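Local atomic coordinates of putative peptidyl-arginine deiminase (Chlorobium tepidum, PDB entry 1XKN), a protein that probably acts as a deiminase that hydrolyses the guanidinium group of agmatine or of arginine residues in proteins. Residues A[9-14]-A[336-341]; A[22-27]-A[60-65]; A[33-38]-A[327-332]; A[95-100]-A[121-126]; A[312-315]-A[321-324]. One frame throughout, in Å; residues are numbered along the deposited sequence.

Contact 1: A[9-14]-A[336-341]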
# COMPACT_ATOMS: atom_id res chain seq x y z
N PRO A 9 6.82 -3.90 10.67
CA PRO A 9 6.88 -5.22 10.04
C PRO A 9 6.73 -5.12 8.53
O PRO A 9 6.08 -4.20 8.02
CB PRO A 9 5.68 -5.94 10.66
CG PRO A 9 5.57 -5.31 12.01
CD PRO A 9 5.78 -3.84 11.70
N PRO A 10 7.35 -6.05 7.79
CA PRO A 10 7.23 -6.01 6.33
C PRO A 10 5.82 -6.48 5.98
O PRO A 10 5.14 -7.09 6.80
CB PRO A 10 8.31 -6.99 5.88
CG PRO A 10 8.31 -8.01 6.97
CD PRO A 10 8.21 -7.17 8.23
N GLU A 11 5.38 -6.18 4.77
CA GLU A 11 4.04 -6.54 4.35
C GLU A 11 3.77 -8.04 4.34
O GLU A 11 2.62 -8.47 4.46
CB GLU A 11 3.75 -5.94 2.98
CG GLU A 11 2.30 -5.96 2.58
CD GLU A 11 2.03 -5.06 1.39
OE1 GLU A 11 2.25 -3.84 1.52
OE2 GLU A 11 1.62 -5.58 0.33
N TRP A 12 4.82 -8.85 4.20
CA TRP A 12 4.65 -10.29 4.17
C TRP A 12 4.63 -10.93 5.56
O TRP A 12 4.46 -12.15 5.68
CB TRP A 12 5.74 -10.95 3.31
CG TRP A 12 7.13 -10.71 3.81
CD1 TRP A 12 7.75 -11.34 4.84
CD2 TRP A 12 8.06 -9.75 3.30
NE1 TRP A 12 9.02 -10.83 5.02
CE2 TRP A 12 9.23 -9.85 4.08
CE3 TRP A 12 8.01 -8.81 2.26
CZ2 TRP A 12 10.35 -9.05 3.85
CZ3 TRP A 12 9.13 -8.01 2.04
CH2 TRP A 12 10.28 -8.14 2.83
N ALA A 13 4.81 -10.14 6.61
CA ALA A 13 4.78 -10.67 7.97
C ALA A 13 3.32 -11.02 8.26
O ALA A 13 2.41 -10.50 7.64
CB ALA A 13 5.28 -9.62 8.96
N PRO A 14 3.08 -11.93 9.23
CA PRO A 14 1.72 -12.34 9.57
C PRO A 14 0.79 -11.16 9.89
O PRO A 14 1.17 -10.24 10.61
CB PRO A 14 1.93 -13.25 10.79
CG PRO A 14 3.25 -13.88 10.49
CD PRO A 14 4.07 -12.70 10.01
N ALA A 336 -4.54 1.30 -7.31
CA ALA A 336 -5.09 -0.05 -7.40
C ALA A 336 -5.12 -0.80 -6.06
O ALA A 336 -5.28 -0.20 -5.01
CB ALA A 336 -4.32 -0.85 -8.45
N ILE A 337 -4.95 -2.13 -6.11
CA ILE A 337 -5.01 -2.95 -4.91
C ILE A 337 -4.14 -2.51 -3.73
O ILE A 337 -4.64 -2.39 -2.61
CB ILE A 337 -4.68 -4.43 -5.22
CG1 ILE A 337 -5.54 -4.92 -6.39
CG2 ILE A 337 -4.95 -5.30 -3.99
CD1 ILE A 337 -7.04 -4.83 -6.14
N HIS A 338 -2.86 -2.26 -3.97
CA HIS A 338 -2.00 -1.84 -2.86
C HIS A 338 -2.45 -0.51 -2.28
O HIS A 338 -2.40 -0.29 -1.06
CB HIS A 338 -0.54 -1.74 -3.30
CG HIS A 338 0.43 -1.71 -2.15
ND1 HIS A 338 1.18 -0.60 -1.82
CD2 HIS A 338 0.73 -2.66 -1.23
CE1 HIS A 338 1.90 -0.87 -0.74
NE2 HIS A 338 1.64 -2.10 -0.36
N CYS A 339 -2.91 0.39 -3.15
CA CYS A 339 -3.36 1.71 -2.72
C CYS A 339 -4.61 1.71 -1.85
O CYS A 339 -4.78 2.58 -1.01
CB CYS A 339 -3.63 2.59 -3.94
SG CYS A 339 -2.17 2.99 -4.92
N VAL A 340 -5.48 0.72 -2.03
CA VAL A 340 -6.72 0.69 -1.25
C VAL A 340 -6.67 -0.21 -0.02
O VAL A 340 -7.68 -0.40 0.66
CB VAL A 340 -7.92 0.28 -2.14
CG1 VAL A 340 -8.09 1.28 -3.26
CG2 VAL A 340 -7.73 -1.13 -2.69
N THR A 341 -5.50 -0.75 0.28
CA THR A 341 -5.34 -1.64 1.42
C THR A 341 -4.27 -1.19 2.40
O THR A 341 -3.44 -0.35 2.08
CB THR A 341 -4.91 -3.04 0.95
OG1 THR A 341 -3.68 -2.94 0.21
CG2 THR A 341 -5.97 -3.66 0.05
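E11 and H338 form a buried His-carboxylate hydrogen bond about 5 Å from the centre of the chain, at the meeting of two loops more than 320 residues apart in sequence. Its donor is H338 NE2, which lies 2.6 Å from E11 OE1 with an N-H...O angle of 155°. The proton reaches the syn lone pair of OE1, and the oxygen sits in the imidazole plane, at the edge of the ring. Carboxylate and ring planes are only 22° apart, so the second oxygen also lies near that edge, E11 OE2 being 3.4 Å from H338 CD2. The backbones stay well apart, with the CA atoms of E11 and H338 10.5 Å from each other; the span is closed from both sides, by E11, whose CG is anti to the backbone N (chi1 -166°) and whose chain continues extended beyond it, and by the H338 ring reaching to meet it. Each residue is carried on a type I turn, P10 to A13 on one side, closed by A13 N to P10 O at 3.1 Å, and H338 to T341 on the other.

Both groups have further polar partners. E11 OE2 receives I291 N and pairs with R223 in a salt bridge, while H338 ND1 is bonded to D219, so the ring is held through both nitrogens and its rotation is fixed. R96 bonds the carbonyl of H338 and the hydroxyl of T341. Such a buried chain of carboxylate, imidazole and second carboxylate, flanked by arginines, is consistent with the polar centre of the pentein propeller adopted by guanidine-modifying enzymes.

Contact 2: A[22-27]-A[60-65]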
# COMPACT_ATOMS: atom_id res chain seq x y z
N TRP A 22 -14.15 1.73 2.35
CA TRP A 22 -15.16 1.55 1.31
C TRP A 22 -15.31 2.81 0.46
O TRP A 22 -15.38 3.92 0.99
CB TRP A 22 -16.50 1.16 1.94
CG TRP A 22 -17.41 0.48 0.97
CD1 TRP A 22 -18.46 1.03 0.30
CD2 TRP A 22 -17.30 -0.87 0.50
NE1 TRP A 22 -19.01 0.11 -0.56
CE2 TRP A 22 -18.31 -1.07 -0.46
CE3 TRP A 22 -16.43 -1.94 0.80
CZ2 TRP A 22 -18.49 -2.29 -1.13
CZ3 TRP A 22 -16.61 -3.15 0.13
CH2 TRP A 22 -17.63 -3.31 -0.82
N PRO A 23 -15.37 2.65 -0.87
CA PRO A 23 -15.50 3.77 -1.80
C PRO A 23 -16.84 4.50 -1.79
O PRO A 23 -17.89 3.88 -1.64
CB PRO A 23 -15.22 3.13 -3.15
CG PRO A 23 -15.84 1.79 -2.98
CD PRO A 23 -15.34 1.37 -1.61
N HIS A 24 -16.79 5.81 -1.97
CA HIS A 24 -18.00 6.62 -2.02
C HIS A 24 -17.75 7.96 -2.70
O HIS A 24 -18.70 8.64 -3.10
CB HIS A 24 -18.56 6.85 -0.61
CG HIS A 24 -17.63 7.60 0.29
ND1 HIS A 24 -16.66 6.98 1.05
CD2 HIS A 24 -17.51 8.93 0.54
CE1 HIS A 24 -15.98 7.90 1.72
NE2 HIS A 24 -16.48 9.08 1.43
N LYS A 25 -16.49 8.34 -2.83
CA LYS A 25 -16.14 9.61 -3.46
C LYS A 25 -16.26 9.52 -4.99
O LYS A 25 -15.35 9.05 -5.67
CB LYS A 25 -14.71 10.01 -3.08
CG LYS A 25 -14.31 11.41 -3.53
CD LYS A 25 -12.89 11.73 -3.10
CE LYS A 25 -12.48 13.12 -3.57
NZ LYS A 25 -11.06 13.43 -3.25
N LEU A 26 -17.39 9.98 -5.51
CA LEU A 26 -17.65 9.96 -6.95
C LEU A 26 -16.56 10.68 -7.74
O LEU A 26 -16.23 10.30 -8.86
CB LEU A 26 -19.01 10.60 -7.25
CG LEU A 26 -20.21 10.00 -6.52
CD1 LEU A 26 -21.45 10.81 -6.84
CD2 LEU A 26 -20.40 8.54 -6.92
N GLU A 27 -16.00 11.73 -7.13
CA GLU A 27 -14.94 12.53 -7.74
C GLU A 27 -13.65 11.76 -7.99
O GLU A 27 -12.80 12.19 -8.78
CB GLU A 27 -14.62 13.74 -6.86
CG GLU A 27 -15.29 15.03 -7.29
CD GLU A 27 -14.74 15.56 -8.60
OE1 GLU A 27 -15.17 16.65 -9.04
OE2 GLU A 27 -13.86 14.89 -9.21
N ASP A 60 -24.67 3.31 8.33
CA ASP A 60 -25.30 2.00 8.20
C ASP A 60 -25.72 1.70 6.77
O ASP A 60 -25.64 0.55 6.33
CB ASP A 60 -26.52 1.93 9.13
CG ASP A 60 -26.13 1.86 10.60
OD1 ASP A 60 -24.95 2.10 10.92
OD2 ASP A 60 -27.02 1.58 11.43
N ALA A 61 -26.16 2.72 6.04
CA ALA A 61 -26.58 2.51 4.66
C ALA A 61 -25.43 1.98 3.82
O ALA A 61 -25.60 1.07 3.01
CB ALA A 61 -27.10 3.82 4.06
N MSE A 62 -24.24 2.54 4.01
CA MSE A 62 -23.07 2.10 3.26
C MSE A 62 -22.72 0.66 3.60
O MSE A 62 -22.39 -0.13 2.71
CB MSE A 62 -21.87 3.01 3.55
CG MSE A 62 -20.68 2.76 2.64
SE MSE A 62 -19.35 4.16 2.78
CE MSE A 62 -20.40 5.63 2.11
N GLU A 63 -22.80 0.31 4.88
CA GLU A 63 -22.49 -1.06 5.30
C GLU A 63 -23.42 -2.04 4.60
O GLU A 63 -22.99 -3.10 4.14
CB GLU A 63 -22.66 -1.21 6.82
CG GLU A 63 -22.23 -2.58 7.33
CD GLU A 63 -22.45 -2.76 8.82
OE1 GLU A 63 -22.26 -1.78 9.57
OE2 GLU A 63 -22.78 -3.89 9.24
N ALA A 64 -24.70 -1.69 4.52
CA ALA A 64 -25.69 -2.55 3.87
C ALA A 64 -25.35 -2.76 2.40
O ALA A 64 -25.43 -3.88 1.89
CB ALA A 64 -27.08 -1.95 4.01
N GLN A 65 -24.97 -1.68 1.72
CA GLN A 65 -24.61 -1.77 0.31
C GLN A 65 -23.42 -2.71 0.14
O GLN A 65 -23.40 -3.53 -0.77
CB GLN A 65 -24.23 -0.39 -0.24
CG GLN A 65 -25.34 0.63 -0.20
CD GLN A 65 -24.91 1.98 -0.74
OE1 GLN A 65 -23.94 2.57 -0.25
NE2 GLN A 65 -25.61 2.46 -1.75
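Both aromatic rings of the 22-27 loop, the indole of W22 and the imidazole of H24, meet one side chain of helix 60-73, the selenomethionine M62. One face of the W22 indole takes P23 CD, 3.4 Å above the plane and displaced toward the rim; the edge of the H24 imidazole points in plane at W22 O, to which ND1 gives a weak hydrogen bond of 3.3 Å. M62 approaches each ring at a slant, over neither a face nor an edge.

Its chain threads between them. M62 CG lies 3.7 Å from W22 CD1, and the two side chains run past each other in opposite directions. The chain then bends at its last torsion (chi3 -64°), which turns the methyl to H24, where M62 CE is 3.5 Å from H24 CB. Here the side chains cross at about a right angle. H24 CG occupies the crowded position between backbone N and carbonyl carbon (chi1 62°), and the ring folds back toward W22 O. Selenium lies 5.1 Å from the centroid of the W22 five-membered ring, a Met-aromatic contact, and a similar distance from the H24 ring.

W22 also packs on I55 and V57 of strand 52-57 and on A66 and L69 of the same helix. With carbon and selenium as the touching atoms of M62, the attraction across this interface is probably mainly dispersion and the exclusion of water, which depends on close fit more than on exact orientation.

Contact 3: A[33-38]-A[327-332]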
# COMPACT_ATOMS: atom_id res chain seq x y z
N PHE A 33 -18.14 5.62 -11.69
CA PHE A 33 -18.06 5.12 -10.33
C PHE A 33 -18.82 3.81 -10.13
O PHE A 33 -18.44 2.99 -9.30
CB PHE A 33 -18.60 6.16 -9.35
CG PHE A 33 -18.56 5.71 -7.91
CD1 PHE A 33 -17.40 5.81 -7.17
CD2 PHE A 33 -19.69 5.14 -7.33
CE1 PHE A 33 -17.35 5.36 -5.85
CE2 PHE A 33 -19.65 4.69 -6.01
CZ PHE A 33 -18.48 4.79 -5.27
N GLU A 34 -19.89 3.61 -10.89
CA GLU A 34 -20.72 2.41 -10.76
C GLU A 34 -20.00 1.06 -10.62
O GLU A 34 -20.39 0.24 -9.79
CB GLU A 34 -21.73 2.34 -11.90
CG GLU A 34 -22.90 3.29 -11.71
CD GLU A 34 -23.93 3.17 -12.81
OE1 GLU A 34 -24.29 2.02 -13.15
OE2 GLU A 34 -24.39 4.21 -13.32
N PRO A 35 -18.96 0.81 -11.43
CA PRO A 35 -18.24 -0.47 -11.34
C PRO A 35 -17.32 -0.61 -10.12
O PRO A 35 -16.98 -1.73 -9.73
CB PRO A 35 -17.43 -0.50 -12.64
CG PRO A 35 -18.19 0.40 -13.56
CD PRO A 35 -18.59 1.53 -12.66
N VAL A 36 -16.94 0.51 -9.53
CA VAL A 36 -16.01 0.51 -8.40
C VAL A 36 -16.39 -0.31 -7.16
O VAL A 36 -15.59 -1.10 -6.67
CB VAL A 36 -15.67 1.96 -7.98
CG1 VAL A 36 -14.65 1.97 -6.86
CG2 VAL A 36 -15.14 2.72 -9.19
N PRO A 37 -17.61 -0.12 -6.63
CA PRO A 37 -18.02 -0.88 -5.44
C PRO A 37 -17.85 -2.39 -5.61
O PRO A 37 -17.42 -3.08 -4.67
CB PRO A 37 -19.48 -0.47 -5.25
CG PRO A 37 -19.91 -0.06 -6.64
CD PRO A 37 -18.71 0.72 -7.11
N ALA A 38 -18.17 -2.91 -6.79
CA ALA A 38 -18.04 -4.34 -7.04
C ALA A 38 -16.59 -4.80 -6.94
O ALA A 38 -16.32 -5.92 -6.50
CB ALA A 38 -18.62 -4.70 -8.41
N CYS A 327 -8.55 -4.62 -12.45
CA CYS A 327 -8.59 -3.24 -11.98
C CYS A 327 -8.73 -2.24 -13.11
O CYS A 327 -8.38 -1.07 -12.97
CB CYS A 327 -7.33 -2.95 -11.16
SG CYS A 327 -7.30 -3.79 -9.55
N SER A 328 -9.26 -2.70 -14.24
CA SER A 328 -9.47 -1.85 -15.40
C SER A 328 -10.28 -0.61 -15.05
O SER A 328 -10.04 0.47 -15.59
CB SER A 328 -10.16 -2.64 -16.51
OG SER A 328 -9.34 -3.70 -16.97
N ASP A 329 -11.26 -0.77 -14.16
CA ASP A 329 -12.08 0.36 -13.76
C ASP A 329 -11.55 1.02 -12.49
O ASP A 329 -11.62 2.24 -12.35
CB ASP A 329 -13.53 -0.06 -13.54
CG ASP A 329 -14.21 -0.49 -14.83
OD1 ASP A 329 -14.21 0.31 -15.79
OD2 ASP A 329 -14.74 -1.61 -14.87
N LEU A 330 -11.02 0.22 -11.58
CA LEU A 330 -10.49 0.78 -10.34
C LEU A 330 -9.39 1.79 -10.61
O LEU A 330 -9.34 2.86 -10.00
CB LEU A 330 -9.96 -0.33 -9.43
CG LEU A 330 -9.39 0.14 -8.09
CD1 LEU A 330 -10.48 0.82 -7.28
CD2 LEU A 330 -8.82 -1.05 -7.32
N ILE A 331 -8.51 1.46 -11.56
CA ILE A 331 -7.37 2.32 -11.90
C ILE A 331 -7.72 3.74 -12.36
O ILE A 331 -6.85 4.61 -12.40
CB ILE A 331 -6.45 1.61 -12.94
CG1 ILE A 331 -5.07 2.28 -12.96
CG2 ILE A 331 -7.08 1.67 -14.32
CD1 ILE A 331 -4.36 2.24 -11.62
N TRP A 332 -8.98 3.96 -12.71
CA TRP A 332 -9.42 5.29 -13.13
C TRP A 332 -9.32 6.20 -11.90
O TRP A 332 -9.30 7.43 -12.02
CB TRP A 332 -10.87 5.23 -13.65
CG TRP A 332 -11.48 6.55 -14.06
CD1 TRP A 332 -12.75 6.98 -13.78
CD2 TRP A 332 -10.87 7.60 -14.83
NE1 TRP A 332 -12.97 8.22 -14.34
CE2 TRP A 332 -11.84 8.62 -14.98
CE3 TRP A 332 -9.61 7.77 -15.41
CZ2 TRP A 332 -11.57 9.80 -15.69
CZ3 TRP A 332 -9.35 8.94 -16.12
CH2 TRP A 332 -10.33 9.95 -16.25
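D329 directs its CG anti to the carbonyl carbon and beside the backbone N (chi1 -67°), which swings the carboxylate against the ring of P35. In the second pair V36 holds CG1 anti to its N, and L330, with a first torsion also close to 180°, turns at chi2 (62°) to bring CD1 forward. The results are two small contacts. D329 OD2 is 3.7 Å from P35 CB and D329 CB is 4.0 Å from the same atom, so the carboxylate and its methylene rest alongside one corner of the pyrrolidine. V36 CG1 and L330 CD1 meet at 4.3 Å, branch to branch, a loose apolar touch in a buried setting. CB points toward the other segment in both P35 and D329, and the closest CA atoms are those of V36 and L330, 5.9 Å apart; the backbones thus approach more closely than the modest side-chain overlap would suggest.

Local bonds set both frames. A type I turn from F33 to V36, with V36 N 2.9 Å from F33 O, leads into helix 36-50, and the bond from I331 N to C327 O at 2.9 Å ties the 3-10 segment 330-332 back to the start of segment 327-332. D329 OD1 also makes a long, weak ion pair with K32, which in turn makes a cation-pi contact with W332.

The contact therefore places the beginning of helix 36-50 against the loop between strands 321-326 and 342-345: L330 continues along V39 and F40 of the helix, while W29 touches V36 and its NE1 bonds the L330 carbonyl.

Contact 4: A[95-100]-A[121-126]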
# COMPACT_ATOMS: atom_id res chain seq x y z
N CYS A 95 -6.71 3.83 1.55
CA CYS A 95 -6.33 3.38 2.88
C CYS A 95 -4.82 3.16 3.03
O CYS A 95 -4.28 3.26 4.13
CB CYS A 95 -7.08 2.09 3.23
SG CYS A 95 -7.17 1.74 5.00
N ARG A 96 -4.15 2.86 1.93
CA ARG A 96 -2.70 2.64 1.98
C ARG A 96 -1.99 3.93 2.39
O ARG A 96 -1.05 3.91 3.18
CB ARG A 96 -2.19 2.21 0.60
CG ARG A 96 -0.66 2.17 0.48
CD ARG A 96 -0.06 1.16 1.43
NE ARG A 96 -0.67 -0.16 1.27
CZ ARG A 96 -0.39 -1.21 2.03
NH1 ARG A 96 -1.02 -2.36 1.82
NH2 ARG A 96 0.50 -1.11 3.00
N ASP A 97 -2.48 5.05 1.86
CA ASP A 97 -1.87 6.35 2.12
C ASP A 97 -2.34 7.10 3.37
O ASP A 97 -1.53 7.77 4.02
CB ASP A 97 -2.04 7.23 0.88
CG ASP A 97 -1.34 6.64 -0.33
OD1 ASP A 97 -1.62 7.11 -1.46
OD2 ASP A 97 -0.51 5.73 -0.16
N HIS A 98 -3.62 6.98 3.72
CA HIS A 98 -4.14 7.68 4.90
C HIS A 98 -4.37 6.72 6.07
O HIS A 98 -4.58 7.14 7.21
CB HIS A 98 -5.46 8.41 4.55
CG HIS A 98 -6.62 7.50 4.28
ND1 HIS A 98 -7.36 7.56 3.11
CD2 HIS A 98 -7.20 6.55 5.04
CE1 HIS A 98 -8.34 6.68 3.17
NE2 HIS A 98 -8.27 6.06 4.33
N GLY A 99 -4.31 5.42 5.77
CA GLY A 99 -4.55 4.37 6.75
C GLY A 99 -3.58 4.17 7.90
O GLY A 99 -2.51 4.78 7.94
N PRO A 100 -3.92 3.27 8.84
CA PRO A 100 -3.09 2.97 10.01
C PRO A 100 -1.74 2.31 9.76
O PRO A 100 -1.67 1.15 9.36
CB PRO A 100 -4.02 2.11 10.87
CG PRO A 100 -4.75 1.32 9.84
CD PRO A 100 -5.09 2.37 8.79
N ASN A 121 -2.14 14.80 3.12
CA ASN A 121 -2.62 16.03 2.48
C ASN A 121 -3.08 15.82 1.04
O ASN A 121 -2.90 16.69 0.19
CB ASN A 121 -1.57 17.15 2.56
CG ASN A 121 -0.34 16.90 1.67
OD1 ASN A 121 0.54 17.76 1.59
ND2 ASN A 121 -0.28 15.76 1.02
N ALA A 122 -3.70 14.67 0.78
CA ALA A 122 -4.22 14.33 -0.55
C ALA A 122 -3.18 14.46 -1.66
O ALA A 122 -3.37 15.19 -2.63
CB ALA A 122 -5.44 15.20 -0.87
N TRP A 123 -2.08 13.73 -1.50
CA TRP A 123 -0.98 13.73 -2.47
C TRP A 123 -0.51 15.13 -2.87
O TRP A 123 -0.39 15.43 -4.06
CB TRP A 123 -1.38 12.94 -3.73
CG TRP A 123 -1.91 11.54 -3.47
CD1 TRP A 123 -1.60 10.73 -2.41
CD2 TRP A 123 -2.81 10.79 -4.30
NE1 TRP A 123 -2.25 9.52 -2.54
CE2 TRP A 123 -3.00 9.53 -3.69
CE3 TRP A 123 -3.47 11.06 -5.51
CZ2 TRP A 123 -3.82 8.54 -4.25
CZ3 TRP A 123 -4.28 10.07 -6.07
CH2 TRP A 123 -4.45 8.83 -5.43
N GLY A 124 -0.23 15.97 -1.89
CA GLY A 124 0.24 17.32 -2.19
C GLY A 124 -0.85 18.34 -2.42
O GLY A 124 -0.66 19.31 -3.15
N GLY A 125 -2.01 18.11 -1.80
CA GLY A 125 -3.13 19.03 -1.94
C GLY A 125 -3.82 19.02 -3.28
O GLY A 125 -4.21 20.08 -3.79
N LYS A 126 -3.99 17.84 -3.87
CA LYS A 126 -4.65 17.72 -5.16
C LYS A 126 -6.15 17.46 -5.01
O LYS A 126 -6.91 17.62 -5.96
CB LYS A 126 -4.03 16.58 -5.98
CG LYS A 126 -2.60 16.82 -6.43
CD LYS A 126 -2.16 15.72 -7.39
CE LYS A 126 -0.74 15.95 -7.90
NZ LYS A 126 0.26 15.89 -6.81
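D97 and W123 meet nearly at right angles, the carboxylate of one presented to the pyrrole N-H of the other. W123 NE1 donates to D97 OD1 at 2.7 Å with an N-H...O angle of 151°. The carboxylate and indole planes are 74° apart, and the oxygen stands at the ring edge, slightly tilted from the indole plane. Seen from the acid, the donor arrives on the anti side of OD1 and 23° out of the carboxylate plane. The remaining ring atoms are more distant, W123 CE2 being 3.6 Å from OD1.

D97 reaches across from the short helix 95-98 with CG beside its backbone N, and W123 takes the same first-torsion setting. The segment holding W123 is unusual: A122, W123, G124 and G125 all have positive phi, giving a short left-handed helical turn, weakly bonded, with K126 N 3.0 Å from A122 O. At G124 the backbone angles would jam a CB against the preceding carbonyl, which calls for glycine. K126 folds back over this turn, its NZ 2.9 Å from W123 O, and also forms a salt bridge with D215.

The second carboxylate oxygen, D97 OD2, accepts from G158 N, so both oxygens of this buried acid have N-H donors and the group is held against rotation. Around the indole, H217 meets W123 edge-to-face and the ring of W94 also meets it.

Contact 5: A[312-315]-A[321-324]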
# COMPACT_ATOMS: atom_id res chain seq x y z
N ILE A 312 5.30 -14.57 -12.12
CA ILE A 312 6.52 -14.07 -11.49
C ILE A 312 6.29 -13.88 -9.99
O ILE A 312 7.11 -14.29 -9.18
CB ILE A 312 6.97 -12.75 -12.13
CG1 ILE A 312 7.45 -13.03 -13.56
CG2 ILE A 312 8.09 -12.11 -11.31
CD1 ILE A 312 7.76 -11.79 -14.37
N LEU A 313 5.16 -13.27 -9.63
CA LEU A 313 4.87 -13.07 -8.22
C LEU A 313 4.61 -14.40 -7.51
O LEU A 313 4.89 -14.54 -6.32
CB LEU A 313 3.68 -12.11 -8.06
CG LEU A 313 4.06 -10.66 -8.41
CD1 LEU A 313 2.83 -9.77 -8.48
CD2 LEU A 313 5.04 -10.14 -7.36
N GLN A 314 4.09 -15.38 -8.24
CA GLN A 314 3.84 -16.69 -7.64
C GLN A 314 5.19 -17.32 -7.29
O GLN A 314 5.31 -18.06 -6.30
CB GLN A 314 3.06 -17.59 -8.60
CG GLN A 314 2.75 -18.96 -8.02
CD GLN A 314 1.88 -18.88 -6.77
OE1 GLN A 314 0.65 -18.79 -6.86
NE2 GLN A 314 2.52 -18.91 -5.61
N GLN A 315 6.21 -17.02 -8.10
CA GLN A 315 7.56 -17.53 -7.86
C GLN A 315 8.14 -16.86 -6.61
O GLN A 315 8.84 -17.50 -5.82
CB GLN A 315 8.44 -17.24 -9.07
CG GLN A 315 8.07 -18.04 -10.31
CD GLN A 315 8.55 -17.39 -11.60
OE1 GLN A 315 9.44 -16.54 -11.60
NE2 GLN A 315 7.95 -17.79 -12.72
N GLU A 321 -1.22 -18.14 -2.57
CA GLU A 321 -1.91 -18.27 -3.85
C GLU A 321 -1.99 -16.88 -4.48
O GLU A 321 -2.61 -15.98 -3.91
CB GLU A 321 -3.32 -18.82 -3.67
CG GLU A 321 -4.01 -19.07 -5.02
CD GLU A 321 -5.51 -19.25 -4.91
OE1 GLU A 321 -6.15 -19.50 -5.95
OE2 GLU A 321 -6.05 -19.14 -3.79
N VAL A 322 -1.36 -16.71 -5.64
CA VAL A 322 -1.39 -15.42 -6.32
C VAL A 322 -2.65 -15.31 -7.17
O VAL A 322 -2.84 -16.07 -8.12
CB VAL A 322 -0.14 -15.22 -7.20
CG1 VAL A 322 -0.21 -13.86 -7.90
CG2 VAL A 322 1.12 -15.31 -6.35
N VAL A 323 -3.52 -14.36 -6.81
CA VAL A 323 -4.79 -14.16 -7.50
C VAL A 323 -4.91 -12.79 -8.14
O VAL A 323 -4.59 -11.77 -7.52
CB VAL A 323 -5.97 -14.33 -6.51
CG1 VAL A 323 -7.29 -14.05 -7.20
CG2 VAL A 323 -5.95 -15.73 -5.93
N GLY A 324 -5.39 -12.76 -9.38
CA GLY A 324 -5.56 -11.49 -10.06
C GLY A 324 -6.94 -10.91 -9.83
O GLY A 324 -7.92 -11.64 -9.64
O HOH W 1 -0.86 -18.46 -9.15
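Q314 and V322 supply the polar part of this contact, through the side-chain amide of one and the backbone of the other. V322 N donates to Q314 OE1 at 3.1 Å, with an N-H...O angle of 165°; the donor stands above the amide plane, 37° out of it. A water reinforces the link, giving one proton to Q314 OE1 at 2.8 Å and the other to V322 O at 3.3 Å. Q314 reaches this point with CG anti to its backbone N and a bend at chi2 (61°), and its NE2 bonds R320 O, so the amide bridges R320, just before the strand, and V322 within it.

The apolar part is made by V322, whose CB points to the helix. Its CG2 lies 3.3 Å from Q314 CA and 3.7 Å from Q314 CB, pressed on the helix backbone, while CG1 is 4.3 Å from L313 CB. V322 and L313 also pack on strand 295-300, sharing V298. E321 and V323, flanking V322, direct their CB atoms away from the helix.

Helix 305-316 thus lies against strand 321-326, the parallel neighbour of strand 295-300: the packing of a beta-alpha-beta crossover.

Contacts 1 and 4 are the polar, buried pair near the middle of the chain, each resting on one carboxylate bond to an aromatic N-H; R96 joins them, bonding H338 O and, through its backbone, C339. Contact 2, buried though farther out, and the partly buried contact 3 lie on the same side of the centre and rely on packing; they touch where L26 and H24 meet F33, and both involve the region leading to helix 36-50. Contact 3 also abuts contact 1, with I337 against C327. Contact 5, partly buried and about 28 Å between centres from contact 4, mixes amide and apolar chemistry within one crossover unit. All four other contacts nest inside the long loop closed by contact 1.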